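Local structure of halogenase (Chondromyces crocatus, 3E1T) at residues Met298-Gly302 and Ser322-Val326; Ala327-Thr332 and Gly499-Ala503; Gly194-Asn198 and Arg271-Tyr277; Lys76-Arg82 and Gly208-Ala214; Leu62-Met68 and Met116-Asn120. The protein binds FAD and, as a flavin-dependent halogenase, probably carries out the chlorination step in the biosynthesis of chondrochloren. One frame throughout, in Å; residues are numbered along the deposited sequence.

Contact 1 (Met298-Gly302 and Ser322-Val326)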
# COMPACT_ATOMS: atom_id res chain seq x y z
N MET A 298 -5.07 14.00 16.42
CA MET A 298 -5.21 13.58 15.03
C MET A 298 -4.11 12.61 14.65
O MET A 298 -3.00 12.68 15.18
CB MET A 298 -5.23 14.78 14.08
CG MET A 298 -5.64 14.47 12.63
SD MET A 298 -5.75 15.99 11.71
CE MET A 298 -5.90 15.47 9.99
N ALA A 299 -4.43 11.68 13.74
CA ALA A 299 -3.45 10.74 13.18
C ALA A 299 -3.73 10.48 11.70
O ALA A 299 -4.84 10.71 11.23
CB ALA A 299 -3.46 9.46 13.94
N LEU A 300 -2.71 10.00 10.98
CA LEU A 300 -2.88 9.61 9.57
C LEU A 300 -2.61 8.12 9.46
O LEU A 300 -1.65 7.59 10.03
CB LEU A 300 -1.92 10.39 8.65
CG LEU A 300 -1.75 11.91 8.80
CD1 LEU A 300 -0.49 12.42 8.06
CD2 LEU A 300 -3.00 12.65 8.33
N VAL A 301 -3.48 7.43 8.73
CA VAL A 301 -3.28 5.99 8.50
C VAL A 301 -3.37 5.71 7.01
O VAL A 301 -4.04 6.44 6.27
CB VAL A 301 -4.27 5.08 9.29
CG1 VAL A 301 -4.16 5.28 10.80
CG2 VAL A 301 -5.66 5.29 8.86
N GLY A 302 -2.69 4.65 6.58
CA GLY A 302 -2.78 4.19 5.21
C GLY A 302 -2.17 5.17 4.23
O GLY A 302 -1.19 5.83 4.55
N SER A 322 -1.26 -0.04 10.14
CA SER A 322 -1.30 1.29 10.78
C SER A 322 -2.65 1.54 11.47
O SER A 322 -2.68 2.19 12.52
CB SER A 322 -0.96 2.42 9.80
OG SER A 322 -1.87 2.56 8.72
N ALA A 323 -3.73 1.02 10.90
CA ALA A 323 -5.07 1.04 11.55
C ALA A 323 -5.07 0.34 12.91
O ALA A 323 -5.50 0.93 13.89
CB ALA A 323 -6.12 0.43 10.64
N LEU A 324 -4.57 -0.89 12.97
CA LEU A 324 -4.35 -1.60 14.24
C LEU A 324 -3.51 -0.83 15.26
O LEU A 324 -3.81 -0.86 16.46
CB LEU A 324 -3.68 -2.95 13.99
CG LEU A 324 -3.32 -3.87 15.17
CD1 LEU A 324 -4.57 -4.45 15.85
CD2 LEU A 324 -2.42 -4.99 14.67
N LEU A 325 -2.43 -0.21 14.80
CA LEU A 325 -1.54 0.55 15.67
C LEU A 325 -2.22 1.79 16.22
O LEU A 325 -2.02 2.17 17.38
CB LEU A 325 -0.28 0.96 14.89
CG LEU A 325 0.68 -0.14 14.44
CD1 LEU A 325 1.77 0.47 13.57
CD2 LEU A 325 1.27 -0.84 15.64
N VAL A 326 -3.01 2.44 15.38
CA VAL A 326 -3.74 3.63 15.83
C VAL A 326 -4.86 3.19 16.76
O VAL A 326 -5.06 3.79 17.82
CB VAL A 326 -4.25 4.49 14.65
CG1 VAL A 326 -5.28 5.51 15.12
CG2 VAL A 326 -3.10 5.21 14.02
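V301 and V326 carry the apolar share of this contact, in which the end of strand 298-300 is pressed against the middle of helix 315-333. The two valines meet at a slant, and CG1 of V301 comes within 3.4 Å of CG2 of V326, tighter than methyl groups usually pack. V301 offers this branch because its chi1 of -60° sets CG1 anti to the carbonyl carbon, on the helix side. The same V326 CG2 also lies 4.3 Å from CB of A299, so one methyl group serves both residues of 298-302 whose side chains point at the helix.

The polar share belongs to S322. Its OG accepts the backbone N-H of G302, with N and OG 3.1 Å apart and an angle of 149° at the hydrogen. The hydroxyl's one proton is shared by, or alternates between, the carbonyls of L318 and A319 in the preceding turn of its own helix, so the group joins that turn to the strand end. CB of V301 lies 3.5 Å from OG of S322 and lines the flank of the bond to G302.

Beside strand 298-300 in the parallel sheet, strand 163-166 bonds to the backbone of A299 and V301; helix 17-27 packs against A323 and V326. This is the strand-and-helix layering of a Rossmann-type FAD domain. G302 itself touches the FAD, with a positive phi (68°) that favours glycine. Methyl packing thus sets the spacing of helix and strand, and a single buried hydroxyl fixes the amide of a residue that borders the cofactor.

Contact 2 (Ala327-Thr332 and Gly499-Ala503)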
# COMPACT_ATOMS: atom_id res chain seq x y z
N ALA A 327 -5.55 2.11 16.39
CA ALA A 327 -6.62 1.54 17.23
C ALA A 327 -6.13 1.24 18.63
O ALA A 327 -6.83 1.53 19.59
CB ALA A 327 -7.20 0.29 16.60
N ARG A 328 -4.93 0.67 18.74
CA ARG A 328 -4.30 0.38 20.04
C ARG A 328 -3.96 1.62 20.83
O ARG A 328 -4.08 1.63 22.07
CB ARG A 328 -3.04 -0.46 19.88
CG ARG A 328 -3.31 -1.90 19.56
CD ARG A 328 -2.04 -2.68 19.41
NE ARG A 328 -2.35 -4.04 18.99
CZ ARG A 328 -1.49 -4.88 18.44
NH1 ARG A 328 -0.23 -4.52 18.24
NH2 ARG A 328 -1.90 -6.09 18.09
N ALA A 329 -3.51 2.67 20.15
CA ALA A 329 -3.24 3.93 20.83
C ALA A 329 -4.54 4.50 21.39
O ALA A 329 -4.61 4.87 22.56
CB ALA A 329 -2.55 4.93 19.90
N ILE A 330 -5.58 4.51 20.54
CA ILE A 330 -6.89 5.04 20.91
C ILE A 330 -7.59 4.21 22.01
O ILE A 330 -8.12 4.79 22.96
CB ILE A 330 -7.81 5.17 19.68
CG1 ILE A 330 -7.27 6.25 18.74
CG2 ILE A 330 -9.25 5.51 20.11
CD1 ILE A 330 -7.98 6.32 17.41
N ASN A 331 -7.57 2.88 21.89
CA ASN A 331 -8.17 1.99 22.90
C ASN A 331 -7.45 2.04 24.24
O ASN A 331 -8.07 1.83 25.29
CB ASN A 331 -8.23 0.54 22.40
CG ASN A 331 -9.28 0.33 21.33
OD1 ASN A 331 -10.23 1.11 21.20
ND2 ASN A 331 -9.13 -0.75 20.55
N THR A 332 -6.15 2.33 24.21
CA THR A 332 -5.34 2.42 25.43
C THR A 332 -5.48 3.77 26.14
O THR A 332 -5.43 3.85 27.36
CB THR A 332 -3.85 2.12 25.14
OG1 THR A 332 -3.73 0.84 24.51
CG2 THR A 332 -3.04 2.10 26.42
N GLY A 499 -5.31 -8.02 22.13
CA GLY A 499 -4.62 -7.53 20.93
C GLY A 499 -5.19 -6.22 20.41
O GLY A 499 -4.80 -5.75 19.33
N LEU A 500 -6.10 -5.62 21.18
CA LEU A 500 -6.81 -4.41 20.77
C LEU A 500 -6.27 -3.14 21.43
O LEU A 500 -6.67 -2.03 21.06
CB LEU A 500 -8.31 -4.55 21.04
CG LEU A 500 -9.16 -5.51 20.19
CD1 LEU A 500 -10.64 -5.37 20.54
CD2 LEU A 500 -8.95 -5.30 18.70
N ALA A 501 -5.37 -3.31 22.40
CA ALA A 501 -4.73 -2.20 23.10
C ALA A 501 -3.31 -2.58 23.52
O ALA A 501 -2.86 -3.69 23.24
CB ALA A 501 -5.56 -1.80 24.33
N TRP A 502 -2.60 -1.66 24.18
CA TRP A 502 -1.24 -1.92 24.67
C TRP A 502 -1.22 -2.33 26.14
O TRP A 502 -1.99 -1.81 26.94
CB TRP A 502 -0.35 -0.68 24.48
CG TRP A 502 -0.13 -0.28 23.05
CD1 TRP A 502 -0.55 0.88 22.45
CD2 TRP A 502 0.58 -1.02 22.04
NE1 TRP A 502 -0.15 0.90 21.13
CE2 TRP A 502 0.54 -0.25 20.85
CE3 TRP A 502 1.24 -2.26 22.03
CZ2 TRP A 502 1.14 -0.68 19.66
CZ3 TRP A 502 1.84 -2.69 20.84
CH2 TRP A 502 1.78 -1.90 19.67
N ALA A 503 -0.30 -3.24 26.49
CA ALA A 503 -0.21 -3.77 27.85
C ALA A 503 0.65 -2.90 28.77
O ALA A 503 0.21 -2.53 29.88
CB ALA A 503 0.32 -5.20 27.84
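T332 and N331 of helix 315-333 form the tight side of this contact, where the C-terminal tail crosses the helix. The N-H of W502 points almost straight at OG1 of T332, at 2.8 Å and 174°. That oxygen in turn donates to R328 O one turn back, so it is held by two bonds, one accepted and one donated, and CB of A501 lies only 3.2 Å from OG1 of T332. Beside it, N331 ND2 donates to L500 O over 2.8 Å, with the oxygen close to the amide plane; ND2 also bonds to the F25 carbonyl of helix 17-27.

The tail, with no helix or strand of its own, is thus fastened to a helix of the FAD domain by lending one backbone amide and two carbonyls to polar side chains of that helix.

The more solvent-facing side belongs to R328, which is partly exposed yet still well covered by the tail. Its chain is extended from CG to NE and passes over one face of the W502 ring, CD lying 3.7 Å from the centroid of the six-membered ring. Beyond that the guanidinium turns steeply, 73° from the ring plane, leaving only a looser, off-centre cation-pi contact with CZ 5.0 Å from that centroid. NE and NH2 of R328 both reach G499 O from the same face of its carbonyl, NE at 3.0 Å and well above the carbonyl plane.

Contact 3 (Gly194-Asn198 and Arg271-Tyr277)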
# COMPACT_ATOMS: atom_id res chain seq x y z
N GLY A 194 -5.76 -1.27 -16.76
CA GLY A 194 -7.12 -1.63 -17.16
C GLY A 194 -7.49 -3.05 -16.76
O GLY A 194 -6.78 -3.70 -15.97
N TYR A 195 -8.60 -3.54 -17.30
CA TYR A 195 -9.08 -4.88 -16.98
C TYR A 195 -9.39 -5.67 -18.23
O TYR A 195 -9.94 -5.15 -19.20
CB TYR A 195 -10.29 -4.81 -16.06
CG TYR A 195 -9.96 -4.19 -14.73
CD1 TYR A 195 -9.61 -4.99 -13.65
CD2 TYR A 195 -9.97 -2.81 -14.55
CE1 TYR A 195 -9.29 -4.43 -12.42
CE2 TYR A 195 -9.64 -2.24 -13.32
CZ TYR A 195 -9.31 -3.06 -12.27
OH TYR A 195 -8.99 -2.51 -11.06
N PHE A 196 -9.03 -6.95 -18.19
CA PHE A 196 -9.14 -7.80 -19.36
C PHE A 196 -9.96 -9.05 -19.03
O PHE A 196 -9.88 -9.57 -17.91
CB PHE A 196 -7.74 -8.16 -19.89
CG PHE A 196 -6.99 -6.97 -20.45
CD1 PHE A 196 -6.93 -6.76 -21.82
CD2 PHE A 196 -6.34 -6.07 -19.60
CE1 PHE A 196 -6.24 -5.66 -22.35
CE2 PHE A 196 -5.65 -4.97 -20.11
CZ PHE A 196 -5.60 -4.76 -21.49
N GLU A 197 -10.75 -9.51 -19.99
CA GLU A 197 -11.54 -10.72 -19.84
C GLU A 197 -10.96 -11.85 -20.68
O GLU A 197 -10.57 -11.62 -21.82
CB GLU A 197 -13.00 -10.48 -20.26
CG GLU A 197 -13.85 -9.82 -19.19
CD GLU A 197 -15.17 -9.28 -19.74
OE1 GLU A 197 -15.18 -8.80 -20.90
OE2 GLU A 197 -16.18 -9.35 -19.02
N ASN A 198 -10.90 -13.05 -20.09
CA ASN A 198 -10.53 -14.30 -20.78
C ASN A 198 -9.04 -14.47 -21.07
O ASN A 198 -8.65 -15.17 -22.02
CB ASN A 198 -11.38 -14.51 -22.05
CG ASN A 198 -12.87 -14.52 -21.76
OD1 ASN A 198 -13.64 -13.77 -22.38
ND2 ASN A 198 -13.29 -15.34 -20.81
N ARG A 271 -10.49 -6.61 -23.78
CA ARG A 271 -10.53 -5.64 -22.71
C ARG A 271 -11.98 -5.31 -22.37
O ARG A 271 -12.83 -5.22 -23.26
CB ARG A 271 -9.79 -4.38 -23.10
CG ARG A 271 -9.02 -3.81 -21.94
CD ARG A 271 -8.62 -2.39 -22.17
NE ARG A 271 -9.62 -1.51 -21.58
CZ ARG A 271 -10.31 -0.60 -22.25
NH1 ARG A 271 -10.11 -0.42 -23.55
NH2 ARG A 271 -11.19 0.15 -21.61
N VAL A 272 -12.25 -5.15 -21.08
CA VAL A 272 -13.56 -4.68 -20.64
C VAL A 272 -13.75 -3.23 -21.11
O VAL A 272 -12.85 -2.40 -20.97
CB VAL A 272 -13.72 -4.78 -19.11
CG1 VAL A 272 -15.14 -4.42 -18.70
CG2 VAL A 272 -13.38 -6.18 -18.64
N THR A 273 -14.91 -2.96 -21.71
CA THR A 273 -15.21 -1.64 -22.28
C THR A 273 -16.34 -0.93 -21.55
O THR A 273 -16.54 0.27 -21.74
CB THR A 273 -15.59 -1.74 -23.77
OG1 THR A 273 -16.55 -2.79 -23.95
CG2 THR A 273 -14.36 -2.03 -24.63
N THR A 274 -17.07 -1.65 -20.70
CA THR A 274 -18.19 -1.07 -19.95
C THR A 274 -18.08 -1.32 -18.44
O THR A 274 -17.33 -2.19 -18.01
CB THR A 274 -19.57 -1.57 -20.45
OG1 THR A 274 -19.72 -2.96 -20.15
CG2 THR A 274 -19.73 -1.35 -21.96
N GLY A 275 -18.83 -0.55 -17.65
CA GLY A 275 -18.80 -0.65 -16.20
C GLY A 275 -17.55 -0.02 -15.60
O GLY A 275 -16.83 0.72 -16.28
N ASP A 276 -17.30 -0.33 -14.33
CA ASP A 276 -16.16 0.21 -13.58
C ASP A 276 -14.81 -0.31 -14.07
O ASP A 276 -13.80 0.36 -13.89
CB ASP A 276 -16.28 -0.11 -12.08
CG ASP A 276 -17.06 0.95 -11.30
OD1 ASP A 276 -16.83 2.17 -11.52
OD2 ASP A 276 -17.88 0.56 -10.46
N TYR A 277 -14.81 -1.49 -14.68
CA TYR A 277 -13.57 -2.12 -15.15
C TYR A 277 -13.31 -1.86 -16.64
O TYR A 277 -12.37 -2.39 -17.22
CB TYR A 277 -13.61 -3.63 -14.88
CG TYR A 277 -13.79 -4.01 -13.43
CD1 TYR A 277 -12.72 -3.99 -12.54
CD2 TYR A 277 -15.04 -4.41 -12.95
CE1 TYR A 277 -12.88 -4.35 -11.21
CE2 TYR A 277 -15.21 -4.77 -11.62
CZ TYR A 277 -14.13 -4.73 -10.76
OH TYR A 277 -14.30 -5.08 -9.45
O HOH W 1 -10.20 -1.80 -18.67
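F196 and R271 face each other as an antiparallel, non-hydrogen-bonded pair with their CA atoms 4.2 Å apart, and the amide of V272 then donates to Y195 O (N to O 3.0 Å) where segment 271-277 leaves the sheet. Over the pair, the aliphatic part of R271 lies on one face of the F196 ring, with CG 3.5 Å from the ring centroid. A bend at chi3 (94°) swings the guanidinium off this ring, so the methylenes make the CH-pi contact.

The bend also brings the edge of the guanidinium to water 1, which accepts from R271 NE and from Y195 N and donates to Y277 O, 2.7 Å away. One water therefore ties the strand, the arginine and the far end of the loop together.

Y277 closes the loop with a T-shaped stack: its edge is turned to the face of Y195, the ring planes stand at 77°, and Y277 CD1 sits over the centre of the Y195 ring. The hydroxyl of Y195 is held outside this contact by E48 and H44, which fixes the ring that receives the edge. Toward the surface, CG of E197 and CG2 of V272 touch at 3.7 Å, crossing at about a right angle.

The excursion from strand 270-271 toward strand 281-284 is thus secured at both ends to strand 189-197, which pairs with each of them. Little of the hold is direct polar bonding between side chains; ring faces, methylenes and a shared water do the work, while the exposed T273 to D276 make no contact with the strand segment.

Contact 4 (Lys76-Arg82 and Gly208-Ala214)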
# COMPACT_ATOMS: atom_id res chain seq x y z
N LYS A 76 -4.14 -16.73 -3.40
CA LYS A 76 -2.78 -16.34 -3.77
C LYS A 76 -1.75 -17.01 -2.87
O LYS A 76 -1.67 -16.72 -1.67
CB LYS A 76 -2.67 -14.81 -3.71
CG LYS A 76 -1.28 -14.24 -3.96
CD LYS A 76 -1.23 -12.80 -3.46
CE LYS A 76 0.10 -12.17 -3.79
NZ LYS A 76 0.13 -10.74 -3.37
N ARG A 77 -0.96 -17.91 -3.45
CA ARG A 77 0.03 -18.68 -2.69
C ARG A 77 1.41 -18.02 -2.70
O ARG A 77 2.30 -18.40 -1.93
CB ARG A 77 0.15 -20.10 -3.26
CG ARG A 77 -1.13 -20.92 -3.19
CD ARG A 77 -1.29 -21.63 -1.85
NE ARG A 77 -2.49 -22.47 -1.85
CZ ARG A 77 -2.99 -23.06 -0.77
NH1 ARG A 77 -2.40 -22.92 0.42
NH2 ARG A 77 -4.09 -23.80 -0.87
N GLY A 78 1.57 -17.05 -3.57
CA GLY A 78 2.85 -16.36 -3.74
C GLY A 78 2.80 -15.63 -5.06
O GLY A 78 1.72 -15.22 -5.52
N GLY A 79 3.95 -15.48 -5.70
CA GLY A 79 4.00 -14.79 -6.98
C GLY A 79 5.08 -15.26 -7.92
O GLY A 79 6.05 -15.93 -7.53
N THR A 80 4.91 -14.90 -9.18
CA THR A 80 5.88 -15.19 -10.22
C THR A 80 6.46 -13.87 -10.74
O THR A 80 5.74 -12.89 -10.93
CB THR A 80 5.22 -15.98 -11.34
OG1 THR A 80 4.54 -17.11 -10.78
CG2 THR A 80 6.25 -16.46 -12.35
N PHE A 81 7.78 -13.86 -10.94
CA PHE A 81 8.49 -12.69 -11.44
C PHE A 81 9.31 -13.00 -12.67
O PHE A 81 10.04 -13.98 -12.71
CB PHE A 81 9.43 -12.14 -10.38
CG PHE A 81 8.75 -11.31 -9.33
CD1 PHE A 81 8.34 -11.88 -8.14
CD2 PHE A 81 8.55 -9.95 -9.53
CE1 PHE A 81 7.70 -11.10 -7.16
CE2 PHE A 81 7.92 -9.16 -8.56
CZ PHE A 81 7.49 -9.74 -7.38
N ARG A 82 9.16 -12.15 -13.68
CA ARG A 82 10.15 -12.03 -14.74
C ARG A 82 10.94 -10.74 -14.45
O ARG A 82 10.50 -9.63 -14.77
CB ARG A 82 9.49 -12.08 -16.12
CG ARG A 82 10.09 -11.19 -17.20
CD ARG A 82 11.34 -11.74 -17.82
NE ARG A 82 12.53 -11.56 -17.00
CZ ARG A 82 13.27 -10.45 -16.95
NH1 ARG A 82 12.92 -9.37 -17.63
NH2 ARG A 82 14.35 -10.42 -16.18
N GLY A 208 -3.61 -18.60 -9.39
CA GLY A 208 -4.09 -17.45 -8.62
C GLY A 208 -2.99 -16.55 -8.10
O GLY A 208 -3.26 -15.55 -7.42
N ASN A 209 -1.74 -16.91 -8.41
CA ASN A 209 -0.58 -16.09 -8.10
C ASN A 209 -0.60 -14.79 -8.88
O ASN A 209 -1.14 -14.72 -9.99
CB ASN A 209 0.72 -16.82 -8.42
CG ASN A 209 1.13 -17.79 -7.35
OD1 ASN A 209 0.30 -18.29 -6.59
ND2 ASN A 209 2.42 -18.07 -7.28
N ILE A 210 -0.00 -13.76 -8.30
CA ILE A 210 0.28 -12.54 -9.04
C ILE A 210 1.49 -12.78 -9.94
O ILE A 210 2.43 -13.51 -9.56
CB ILE A 210 0.51 -11.30 -8.10
CG1 ILE A 210 0.70 -10.02 -8.92
CG2 ILE A 210 1.70 -11.54 -7.17
CD1 ILE A 210 0.71 -8.71 -8.09
N LEU A 211 1.45 -12.20 -11.13
CA LEU A 211 2.59 -12.17 -12.02
C LEU A 211 3.04 -10.71 -12.21
O LEU A 211 2.22 -9.84 -12.50
CB LEU A 211 2.22 -12.77 -13.38
CG LEU A 211 3.18 -12.56 -14.56
CD1 LEU A 211 4.44 -13.42 -14.43
CD2 LEU A 211 2.47 -12.84 -15.89
N SER A 212 4.33 -10.46 -12.02
CA SER A 212 4.93 -9.16 -12.31
C SER A 212 6.09 -9.36 -13.27
O SER A 212 6.93 -10.25 -13.06
CB SER A 212 5.43 -8.47 -11.03
OG SER A 212 4.45 -8.50 -10.01
N ALA A 213 6.13 -8.54 -14.31
CA ALA A 213 7.07 -8.72 -15.39
C ALA A 213 7.74 -7.42 -15.87
O ALA A 213 7.07 -6.51 -16.36
CB ALA A 213 6.39 -9.45 -16.56
N ALA A 214 9.05 -7.36 -15.73
CA ALA A 214 9.85 -6.25 -16.22
C ALA A 214 10.01 -6.27 -17.74
O ALA A 214 10.14 -7.34 -18.34
CB ALA A 214 11.21 -6.26 -15.55
O HOH W 2 4.82 -11.41 -8.65
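T80 and S212 stand at the centre of a parallel strand pair whose backbones supply most of the bonding. T80 N donates to I210 O at 2.9 Å, S212 N to T80 O, R82 N to S212 O, and A214 N to R82 O. The strand directions differ by 19°.

A weaker polar link precedes the regular bonding. The amide of N209 lies against the G78 peptide, with CG 3.2 Å from G78 O, and its OD1 takes a weak bond of 3.4 Å from R77 N. With an alanine at N209, the R77 amide would probably lose this acceptor and a gap would open beside the glycines. Water 2, over one face of the F81 ring, bridges T80 O and S212 OG.

Apolar contact follows the faces. Beside G79, where a side chain would crowd I210 CG2, K76 runs alongside I210 (CE to CG2 3.8 Å) and delivers NZ to S49 and L50. Further along this face F81 CE2 touches S212 CB at 3.6 Å, its ring meeting F312, W90 and F365. On the other face T80 slants across L211, and CB of R82 meets CB of A213, over which helix 260-266 packs.

Such a parallel pair, flanked by antiparallel neighbours 90-93 and 218-224, belongs to the mixed sheet that accompanies the FAD domain in flavoprotein monooxygenase-like folds; I210 comes within about 5 Å of the flavin cofactor.

Contact 5 (Leu62-Met68 and Met116-Asn120)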
# COMPACT_ATOMS: atom_id res chain seq x y z
N LEU A 62 -10.58 -9.19 13.01
CA LEU A 62 -11.85 -8.53 12.69
C LEU A 62 -13.03 -9.52 12.63
O LEU A 62 -14.18 -9.11 12.59
CB LEU A 62 -11.75 -7.78 11.36
CG LEU A 62 -10.79 -6.58 11.26
CD1 LEU A 62 -10.51 -6.26 9.79
CD2 LEU A 62 -11.35 -5.35 11.98
N GLY A 63 -12.72 -10.82 12.62
CA GLY A 63 -13.73 -11.87 12.54
C GLY A 63 -14.34 -12.01 11.16
O GLY A 63 -15.56 -12.15 11.02
N LEU A 64 -13.50 -11.97 10.13
CA LEU A 64 -13.98 -12.08 8.75
C LEU A 64 -13.50 -13.33 8.01
O LEU A 64 -13.81 -13.50 6.83
CB LEU A 64 -13.63 -10.82 7.94
CG LEU A 64 -14.45 -9.56 8.18
CD1 LEU A 64 -13.93 -8.43 7.32
CD2 LEU A 64 -15.93 -9.80 7.91
N THR A 65 -12.76 -14.19 8.71
CA THR A 65 -12.21 -15.41 8.10
C THR A 65 -13.24 -16.14 7.23
O THR A 65 -13.02 -16.34 6.03
CB THR A 65 -11.67 -16.38 9.17
OG1 THR A 65 -10.78 -15.69 10.06
CG2 THR A 65 -10.93 -17.54 8.53
N ASP A 66 -14.37 -16.51 7.83
CA ASP A 66 -15.38 -17.31 7.15
C ASP A 66 -15.96 -16.58 5.94
O ASP A 66 -16.09 -17.16 4.87
CB ASP A 66 -16.49 -17.75 8.11
CG ASP A 66 -15.96 -18.39 9.40
OD1 ASP A 66 -16.78 -18.64 10.31
OD2 ASP A 66 -14.74 -18.63 9.51
N GLU A 67 -16.27 -15.30 6.12
CA GLU A 67 -16.84 -14.48 5.04
C GLU A 67 -15.87 -14.28 3.87
O GLU A 67 -16.30 -14.17 2.72
CB GLU A 67 -17.34 -13.14 5.58
CG GLU A 67 -18.48 -12.54 4.77
CD GLU A 67 -18.95 -11.18 5.28
OE1 GLU A 67 -18.72 -10.86 6.48
OE2 GLU A 67 -19.54 -10.42 4.48
N MET A 68 -14.57 -14.23 4.17
CA MET A 68 -13.53 -14.16 3.14
C MET A 68 -13.53 -15.42 2.27
O MET A 68 -13.45 -15.33 1.04
CB MET A 68 -12.15 -13.99 3.78
CG MET A 68 -11.97 -12.72 4.58
SD MET A 68 -11.44 -11.32 3.58
CE MET A 68 -9.67 -11.63 3.53
N MET A 116 -17.44 -5.29 1.84
CA MET A 116 -17.42 -6.35 2.83
C MET A 116 -16.86 -5.86 4.17
O MET A 116 -17.46 -6.09 5.22
CB MET A 116 -16.63 -7.55 2.29
CG MET A 116 -16.36 -8.65 3.29
SD MET A 116 -15.65 -10.14 2.56
CE MET A 116 -14.84 -10.76 4.02
N LEU A 117 -15.73 -5.16 4.12
CA LEU A 117 -15.09 -4.60 5.31
C LEU A 117 -15.92 -3.52 6.01
O LEU A 117 -15.91 -3.44 7.25
CB LEU A 117 -13.70 -4.02 4.98
CG LEU A 117 -12.53 -4.95 4.63
CD1 LEU A 117 -11.32 -4.12 4.19
CD2 LEU A 117 -12.15 -5.87 5.77
N LEU A 118 -16.59 -2.67 5.24
CA LEU A 118 -17.34 -1.54 5.82
C LEU A 118 -18.63 -2.04 6.47
O LEU A 118 -19.02 -1.55 7.53
CB LEU A 118 -17.65 -0.45 4.78
CG LEU A 118 -18.05 0.94 5.32
CD1 LEU A 118 -17.00 1.56 6.25
CD2 LEU A 118 -18.36 1.89 4.20
N ARG A 119 -19.27 -3.02 5.84
CA ARG A 119 -20.42 -3.71 6.42
C ARG A 119 -20.07 -4.33 7.78
O ARG A 119 -20.88 -4.27 8.72
CB ARG A 119 -20.95 -4.77 5.45
CG ARG A 119 -22.08 -4.31 4.52
CD ARG A 119 -21.72 -3.11 3.65
NE ARG A 119 -21.84 -1.83 4.37
CZ ARG A 119 -21.73 -0.63 3.82
NH1 ARG A 119 -21.49 -0.51 2.52
NH2 ARG A 119 -21.86 0.46 4.56
N ASN A 120 -18.87 -4.90 7.89
CA ASN A 120 -18.39 -5.51 9.14
C ASN A 120 -18.19 -4.47 10.23
O ASN A 120 -18.36 -4.77 11.41
CB ASN A 120 -17.08 -6.27 8.90
CG ASN A 120 -16.60 -7.03 10.15
OD1 ASN A 120 -17.34 -7.82 10.74
ND2 ASN A 120 -15.35 -6.80 10.54
O HOH W 3 -19.45 -8.16 5.87
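M116 and L64 are the two main bumps of this contact, each pushed into a hollow on the other side. M116 leaves its helix fully extended, CG anti to the backbone N (chi1 171°), and its terminal CE enters a dip bordered by L64, E67 and M68. There CE lies 3.5 Å from the SD of M68, whose folded side chain crosses that of M116 at about a right angle. E67 slides past the thioether in the opposite direction, with CB 3.8 Å from M116 CE.

L64 pushes the other way, between L117 and N120. Its CD1 presses on CD2 of L117 at 3.5 Å, closer than carbons normally pack, while CD2 lies 3.6 Å from CG of N120. L62 touches the same L117 methyl more loosely.

Polar groups rim the fit. ND2 of N120 donates to L62 O over 3.3 Å, approaching from above the carbonyl plane; G63, the next residue, forms the Schellman motif that ends helix 52-61. Replacing N120 by an alanine would probably leave that carbonyl without this donor and the L64 methyl groups with less to lean on. On the far rim, water 3 donates to E67 OE2 and to M116 O, 2.9 Å away, and E67 OE1 forms a salt bridge with R123, one turn after N120 on the same helix.

The turn between helices 52-61 and 65-69 is thereby locked onto helix 110-123. Helix 17-27 touches L62 through S24 and F25 and L117 through P17 and S20, and helix 52-61 packs on M68 through V55 and C59.

In the fold
Contacts 1 and 2 share helix 315-333 and touch each other, L325 packing on W502. Both are buried, but contact 1 relies on methyl groups and one hydroxyl, whereas contact 2, farther from the chain's centre and with the partly exposed R328, binds the C-terminal tail with several side-chain-to-backbone bonds. Contact 5 joins the turn around 62-68 to helix 110-123 mainly by interlocking side chains, its nearest atoms about 8 Å from contact 1. Contacts 3 and 4 reach the same mixed sheet on the other side of the chain's centre from contact 1; contact 4 is a buried pair rich in backbone bonds, and contact 3, only partly buried, fastens an exposed loop with rings and water.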